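Local coordinates for TnpArep for protein (Escherichia coli, PDB 4ER8), which binds hairpins of repetitive extragenic palindromes and catalyses cleavage and recombination of the mosaic DNA elements that contain them, at residues Y117-P120 / V121-W125; Q31-M34 / L35-I39; T106-Y109 / R110-D114. One frame throughout, in Å; residues are numbered along the deposited sequence.

Overall arrangement
Along the chain contact 2 comes first, at the start of helix 32-45; contact 3 follows at the start of helix 106-122, and contact 1 lies at the end of that same helix. Contacts 3 and 1 follow closely on one another along it, their centres about 16 Å apart, while contact 2 is about 21 Å from contact 1 and about 26 Å from contact 3, centre to centre. Helices 32-45 and 106-122 pack on opposite faces of the four-stranded antiparallel sheet, both meeting strand 49-55, so contacts 2 and 3 lie on opposite sides of the molecule's centre. Helix 106-122 thus runs along the sheet from its first turns to the metal site of the HUH nuclease domain.

Contact 1: Y117-P120 / V121-W125; sequences YINP and VKHGW. With NI (nickel (II) ion), chain C.
N119 and H123, one helical turn apart, meet at the nickel ion of an HUH nuclease site, just where helix 106-122 ends in a Schellman motif. N119 gives the metal its amide oxygen, OD1 lying 2.2 Å from the nickel ion, and H123 the outer ring nitrogen, NE2 lying 2.0 Å from it. The amide and the imidazole stand almost square to one another, their planes 82° apart, and OD1 lies at the edge of the ring, close to its plane. In N119 CG is swung well away from the backbone N (chi1 -145°), which carries OD1 to the metal. H123 reaches the same place because CG lies beside its own backbone N (chi1 -75°), which sets the ring next to N119, one turn back. An asparagine and a histidine spaced four residues apart suit the task, since helix geometry brings both ligands to the same side. H59 and H61, the histidines of the HUH pair, and E161 complete the site, and the H59 ring meets that of H123 nearly at right angles.

The backbone steadies the pair: H123 N donates to N119 O at 2.9 Å. In the same last helical turn K122 N donates to I118 O at 3.1 Å. CD of K122 passes 3.7 Å from ND2 of N119, and the chain then bends at its last torsion so that NZ bonds T155 O and forms a salt bridge with D156. P120 kinks the helix, having no N-H to offer the turn before, and its ring packs on V54 and W132. G124 takes a positive phi, for which glycine is suited, and its N bonds V121 O. W125 closes the motif: its N makes a weak bond to P120 O (3.0 Å), and its CB lies 3.4 Å from that same oxygen.

Contact 2: Q31-M34 / L35-I39; sequences QYQM and LRHAI
L35 N meets Q31 O in the bond that opens helix 32-45, at 3.2 Å and almost straight; Q31 sits at the N-cap position, and it is its backbone carbonyl that accepts. L35, buried, presents a branched apolar end to the antiparallel sheet of the HUH nuclease domain, on which this helix packs, CB of L35 passing 3.3 Å from Y32 O.

R36 carries the most distinctive side-chain contact of the first two turns of helix 32-45. Its N donates to Y32 O at 2.7 Å, and its aliphatic part, CG and CD, then lies over one face of the Y32 ring, with CD of R36 3.4 Å from CE2 of Y32. Y32 is placed for this by a CG anti to its backbone N (chi1 -167°). The guanidinium plane is turned 51° from that of the ring. The side chain of Q33 runs alongside that of R36 and points the same way, which suits two long polar residues on an exposed surface. With a serine in place of Y32, the methylenes of R36 would probably lose the flat surface they lie on, and F134 its edge-to-face partner.

H37 N donates to Q33 O, and the imidazole turns back beside that carbonyl, CE1 of H37 3.8 Å from OE1 of Q33. A38 N donates to M34 O at 2.8 Å; its small methyl, CB of A38, 3.5 Å from M34 O, suits a buried place where Q83 of helix 73-87 touches it. I39 continues the bonding pattern to L35 O.

These turns sit between two neighbours: Y32 and L35 touch V55 of strand 49-55 and I39 touches I50 and W53, while Q31, M34 and A38 meet helix 73-87 through F84, A87 and Q83.

Contact 3: T106-Y109 / R110-D114; sequences TKDY and RHHVD
H112 grips D108 O twice in the first turns of helix 106-122, which packs on the sheet of the HUH domain. H112 N donates to D108 O at 3.0 Å in the usual helical bond, and H112 ND1 to the same D108 O at 2.8 Å; the two donors come from opposite faces of the carbonyl plane. CG of H112 lies beside its backbone N (chi1 -77°), which brings ND1 back to that carbonyl one turn earlier. The imidazole has D108 O in its own plane, while the D108 carboxylate stands nearly perpendicular to it, 89° apart, OD1 of D108 lying 3.3 Å from CE1 of H112. The other oxygen, OD2, bonds H101. Further backbone bonds join R110 N to T106 O, H111 N to K107 O, and V113 N to Y109 O.

Apolar contact falls to Y109 and V113. CG2 of V113 lies over one face of the Y109 ring in a CH-pi contact, 3.8 Å from the centroid and 17° off the normal. A beta-branched valine suits this, offering a methyl to the ring while packing with it on I63; the phenol OH bonds N51.

On the exposed side CG2 of T106 sits over a face of the R110 guanidinium, 3.5 Å from NE of R110, and K107 O lies over the H111 ring.

With ND1 donating to D108 O, and the rings of F15, H101 and F157 around it, the buried H112 ring is probably held in one rotation.

Contact 1: Y117-P120 / V121-W125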
# COMPACT_ATOMS: atom_id res chain seq x y z
N TYR A 117 -3.83 8.49 1.22
CA TYR A 117 -3.76 9.28 2.43
C TYR A 117 -5.12 9.51 3.10
O TYR A 117 -5.19 9.67 4.31
CB TYR A 117 -2.98 10.62 2.24
CG TYR A 117 -1.54 10.40 1.77
CD1 TYR A 117 -0.96 11.22 0.78
CD2 TYR A 117 -0.77 9.35 2.28
CE1 TYR A 117 0.36 10.98 0.34
CE2 TYR A 117 0.53 9.12 1.85
CZ TYR A 117 1.08 9.93 0.88
OH TYR A 117 2.38 9.67 0.47
N ILE A 118 -6.19 9.52 2.31
CA ILE A 118 -7.54 9.61 2.86
C ILE A 118 -8.03 8.33 3.50
O ILE A 118 -8.98 8.31 4.27
CB ILE A 118 -8.54 10.00 1.78
CG1 ILE A 118 -8.50 11.50 1.57
CG2 ILE A 118 -9.95 9.62 2.15
CD1 ILE A 118 -8.97 11.90 0.16
N ASN A 119 -7.38 7.23 3.16
CA ASN A 119 -7.94 5.95 3.51
C ASN A 119 -8.23 5.79 5.02
O ASN A 119 -9.32 5.35 5.42
CB ASN A 119 -7.04 4.85 3.01
CG ASN A 119 -7.80 3.69 2.56
OD1 ASN A 119 -7.44 2.55 2.85
ND2 ASN A 119 -8.89 3.95 1.85
N PRO A 120 -7.26 6.17 5.88
CA PRO A 120 -7.50 5.95 7.32
C PRO A 120 -8.82 6.56 7.74
O PRO A 120 -9.45 6.10 8.72
CB PRO A 120 -6.34 6.65 7.97
CG PRO A 120 -5.20 6.46 6.95
CD PRO A 120 -5.87 6.56 5.58
N VAL A 121 -9.26 7.56 6.98
CA VAL A 121 -10.47 8.31 7.33
C VAL A 121 -11.64 7.57 6.76
O VAL A 121 -12.59 7.30 7.47
CB VAL A 121 -10.41 9.79 6.84
CG1 VAL A 121 -11.79 10.46 6.82
CG2 VAL A 121 -9.47 10.56 7.68
N LYS A 122 -11.59 7.21 5.49
CA LYS A 122 -12.63 6.33 4.92
C LYS A 122 -12.89 5.10 5.79
O LYS A 122 -14.01 4.66 5.89
CB LYS A 122 -12.24 5.89 3.49
CG LYS A 122 -13.17 4.87 2.84
CD LYS A 122 -12.54 4.24 1.57
CE LYS A 122 -13.56 3.42 0.78
NZ LYS A 122 -14.71 4.20 0.18
N HIS A 123 -11.88 4.56 6.45
CA HIS A 123 -12.07 3.32 7.16
C HIS A 123 -12.56 3.54 8.60
O HIS A 123 -12.88 2.57 9.32
CB HIS A 123 -10.81 2.48 7.11
CG HIS A 123 -10.56 1.82 5.79
ND1 HIS A 123 -11.43 0.90 5.23
CD2 HIS A 123 -9.50 1.90 4.94
CE1 HIS A 123 -10.92 0.46 4.08
NE2 HIS A 123 -9.76 1.06 3.88
N GLY A 124 -12.63 4.81 9.00
CA GLY A 124 -13.21 5.19 10.29
C GLY A 124 -12.21 5.24 11.43
O GLY A 124 -12.59 5.46 12.58
N TRP A 125 -10.94 5.04 11.13
CA TRP A 125 -9.91 5.11 12.16
C TRP A 125 -9.73 6.52 12.71
O TRP A 125 -9.57 6.68 13.91
CB TRP A 125 -8.57 4.55 11.66
CG TRP A 125 -8.68 3.10 11.26
CD1 TRP A 125 -8.65 2.60 9.99
CD2 TRP A 125 -8.88 1.97 12.13
NE1 TRP A 125 -8.78 1.24 10.02
CE2 TRP A 125 -8.93 0.82 11.31
CE3 TRP A 125 -9.01 1.82 13.53
CZ2 TRP A 125 -9.12 -0.48 11.84
CZ3 TRP A 125 -9.19 0.51 14.06
CH2 TRP A 125 -9.25 -0.61 13.20
NI NI C . -8.38 0.64 2.46

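Contact 2: Q31-M34 / L35-I39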
# COMPACT_ATOMS: atom_id res chain seq x y z
N GLN A 31 2.65 -4.72 14.87
CA GLN A 31 3.98 -5.04 14.41
C GLN A 31 4.43 -4.14 13.29
O GLN A 31 5.16 -4.55 12.38
CB GLN A 31 4.06 -6.49 13.97
CG GLN A 31 3.87 -7.48 15.10
CD GLN A 31 4.75 -7.15 16.30
OE1 GLN A 31 4.27 -7.17 17.44
NE2 GLN A 31 6.03 -6.83 16.06
N TYR A 32 4.03 -2.88 13.37
CA TYR A 32 4.49 -1.91 12.39
C TYR A 32 5.98 -2.08 12.02
O TYR A 32 6.36 -2.00 10.84
CB TYR A 32 4.24 -0.50 12.89
CG TYR A 32 4.39 0.54 11.81
CD1 TYR A 32 3.84 0.34 10.54
CD2 TYR A 32 5.07 1.73 12.05
CE1 TYR A 32 3.97 1.30 9.55
CE2 TYR A 32 5.20 2.70 11.07
CZ TYR A 32 4.66 2.48 9.82
OH TYR A 32 4.79 3.43 8.85
N GLN A 33 6.79 -2.33 13.04
CA GLN A 33 8.23 -2.40 12.94
C GLN A 33 8.72 -3.53 12.07
O GLN A 33 9.51 -3.29 11.16
CB GLN A 33 8.83 -2.52 14.35
CG GLN A 33 8.63 -1.26 15.20
CD GLN A 33 8.98 -0.01 14.41
OE1 GLN A 33 9.94 -0.02 13.61
NE2 GLN A 33 8.20 1.06 14.61
N MET A 34 8.25 -4.75 12.33
CA MET A 34 8.59 -5.89 11.46
C MET A 34 8.21 -5.56 10.03
O MET A 34 9.00 -5.82 9.12
CB MET A 34 7.85 -7.16 11.86
CG MET A 34 8.49 -7.98 12.97
SD MET A 34 7.15 -8.51 14.08
CE MET A 34 8.07 -9.45 15.32
N LEU A 35 7.03 -4.96 9.85
CA LEU A 35 6.59 -4.60 8.50
C LEU A 35 7.57 -3.66 7.88
O LEU A 35 8.18 -3.97 6.85
CB LEU A 35 5.20 -3.98 8.49
CG LEU A 35 4.60 -3.64 7.12
CD1 LEU A 35 4.24 -4.85 6.30
CD2 LEU A 35 3.37 -2.80 7.31
N ARG A 36 7.74 -2.50 8.52
CA ARG A 36 8.72 -1.53 8.06
C ARG A 36 10.01 -2.26 7.71
O ARG A 36 10.53 -2.10 6.60
CB ARG A 36 8.96 -0.47 9.13
CG ARG A 36 8.35 0.90 8.85
CD ARG A 36 8.34 1.80 10.11
NE ARG A 36 9.61 2.46 10.51
CZ ARG A 36 10.67 2.68 9.72
NH1 ARG A 36 10.69 2.30 8.45
NH2 ARG A 36 11.73 3.30 10.23
N HIS A 37 10.47 -3.11 8.63
CA HIS A 37 11.73 -3.81 8.44
C HIS A 37 11.75 -4.65 7.16
O HIS A 37 12.66 -4.53 6.35
CB HIS A 37 12.14 -4.57 9.72
CG HIS A 37 12.59 -3.66 10.84
ND1 HIS A 37 11.94 -3.58 12.06
CD2 HIS A 37 13.62 -2.77 10.91
CE1 HIS A 37 12.55 -2.68 12.82
NE2 HIS A 37 13.57 -2.18 12.15
N ALA A 38 10.68 -5.43 6.97
CA ALA A 38 10.50 -6.30 5.79
C ALA A 38 10.59 -5.58 4.45
O ALA A 38 11.28 -6.04 3.54
CB ALA A 38 9.19 -7.04 5.89
N ILE A 39 9.89 -4.46 4.34
CA ILE A 39 9.88 -3.68 3.10
C ILE A 39 11.27 -3.18 2.82
O ILE A 39 11.73 -3.20 1.67
CB ILE A 39 8.96 -2.46 3.22
CG1 ILE A 39 7.48 -2.89 3.42
CG2 ILE A 39 9.18 -1.50 2.06
CD1 ILE A 39 6.62 -1.82 4.12

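Contact 3: T106-Y109 / R110-D114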
# COMPACT_ATOMS: atom_id res chain seq x y z
N THR A 106 -0.96 11.49 -14.95
CA THR A 106 -0.88 12.27 -13.71
C THR A 106 -2.14 12.39 -12.87
O THR A 106 -2.08 12.29 -11.65
CB THR A 106 -0.36 13.65 -13.96
OG1 THR A 106 0.83 13.55 -14.73
CG2 THR A 106 -0.02 14.34 -12.62
N LYS A 107 -3.28 12.62 -13.50
CA LYS A 107 -4.53 12.71 -12.75
C LYS A 107 -4.75 11.46 -11.95
O LYS A 107 -4.87 11.54 -10.73
CB LYS A 107 -5.74 13.00 -13.66
CG LYS A 107 -5.82 14.48 -14.11
CD LYS A 107 -7.19 14.88 -14.68
CE LYS A 107 -7.02 15.55 -16.07
NZ LYS A 107 -7.79 16.84 -16.21
N ASP A 108 -4.77 10.31 -12.63
CA ASP A 108 -5.01 9.04 -11.98
C ASP A 108 -4.06 8.83 -10.82
O ASP A 108 -4.47 8.30 -9.77
CB ASP A 108 -4.95 7.88 -12.95
CG ASP A 108 -5.81 6.72 -12.49
OD1 ASP A 108 -6.85 6.98 -11.83
OD2 ASP A 108 -5.46 5.55 -12.79
N TYR A 109 -2.83 9.29 -10.99
CA TYR A 109 -1.79 9.15 -9.97
C TYR A 109 -2.18 9.87 -8.71
O TYR A 109 -2.21 9.28 -7.62
CB TYR A 109 -0.48 9.69 -10.48
CG TYR A 109 0.64 9.73 -9.47
CD1 TYR A 109 1.32 8.58 -9.08
CD2 TYR A 109 1.07 10.94 -8.93
CE1 TYR A 109 2.37 8.63 -8.16
CE2 TYR A 109 2.11 11.01 -8.02
CZ TYR A 109 2.76 9.84 -7.65
OH TYR A 109 3.79 9.91 -6.76
N ARG A 110 -2.47 11.16 -8.86
CA ARG A 110 -2.98 11.95 -7.75
C ARG A 110 -4.26 11.39 -7.12
O ARG A 110 -4.36 11.40 -5.89
CB ARG A 110 -3.19 13.39 -8.16
CG ARG A 110 -1.90 14.14 -8.32
CD ARG A 110 -2.12 15.22 -9.36
NE ARG A 110 -0.92 16.01 -9.66
CZ ARG A 110 -0.98 17.23 -10.18
NH1 ARG A 110 -2.16 17.79 -10.44
NH2 ARG A 110 0.14 17.90 -10.42
N HIS A 111 -5.23 10.91 -7.90
CA HIS A 111 -6.44 10.36 -7.27
C HIS A 111 -6.02 9.21 -6.38
O HIS A 111 -6.55 9.01 -5.29
CB HIS A 111 -7.54 9.90 -8.26
CG HIS A 111 -8.25 11.03 -8.95
ND1 HIS A 111 -8.93 10.88 -10.15
CD2 HIS A 111 -8.39 12.34 -8.61
CE1 HIS A 111 -9.46 12.04 -10.51
NE2 HIS A 111 -9.13 12.95 -9.60
N HIS A 112 -5.05 8.44 -6.86
CA HIS A 112 -4.65 7.30 -6.09
C HIS A 112 -3.75 7.70 -4.93
O HIS A 112 -3.82 7.06 -3.89
CB HIS A 112 -4.02 6.21 -6.94
CG HIS A 112 -5.01 5.41 -7.71
ND1 HIS A 112 -5.51 5.81 -8.93
CD2 HIS A 112 -5.56 4.20 -7.46
CE1 HIS A 112 -6.36 4.90 -9.38
NE2 HIS A 112 -6.40 3.92 -8.51
N VAL A 113 -2.94 8.76 -5.04
CA VAL A 113 -2.14 9.14 -3.86
C VAL A 113 -3.11 9.66 -2.77
O VAL A 113 -2.98 9.30 -1.60
CB VAL A 113 -1.04 10.21 -4.12
CG1 VAL A 113 -0.45 10.65 -2.80
CG2 VAL A 113 0.10 9.74 -5.06
N ASP A 114 -4.06 10.50 -3.16
CA ASP A 114 -5.04 11.07 -2.27
C ASP A 114 -5.77 9.90 -1.60
O ASP A 114 -5.92 9.85 -0.34
CB ASP A 114 -6.09 11.86 -3.07
CG ASP A 114 -5.56 13.19 -3.65
OD1 ASP A 114 -4.44 13.69 -3.38
OD2 ASP A 114 -6.36 13.76 -4.41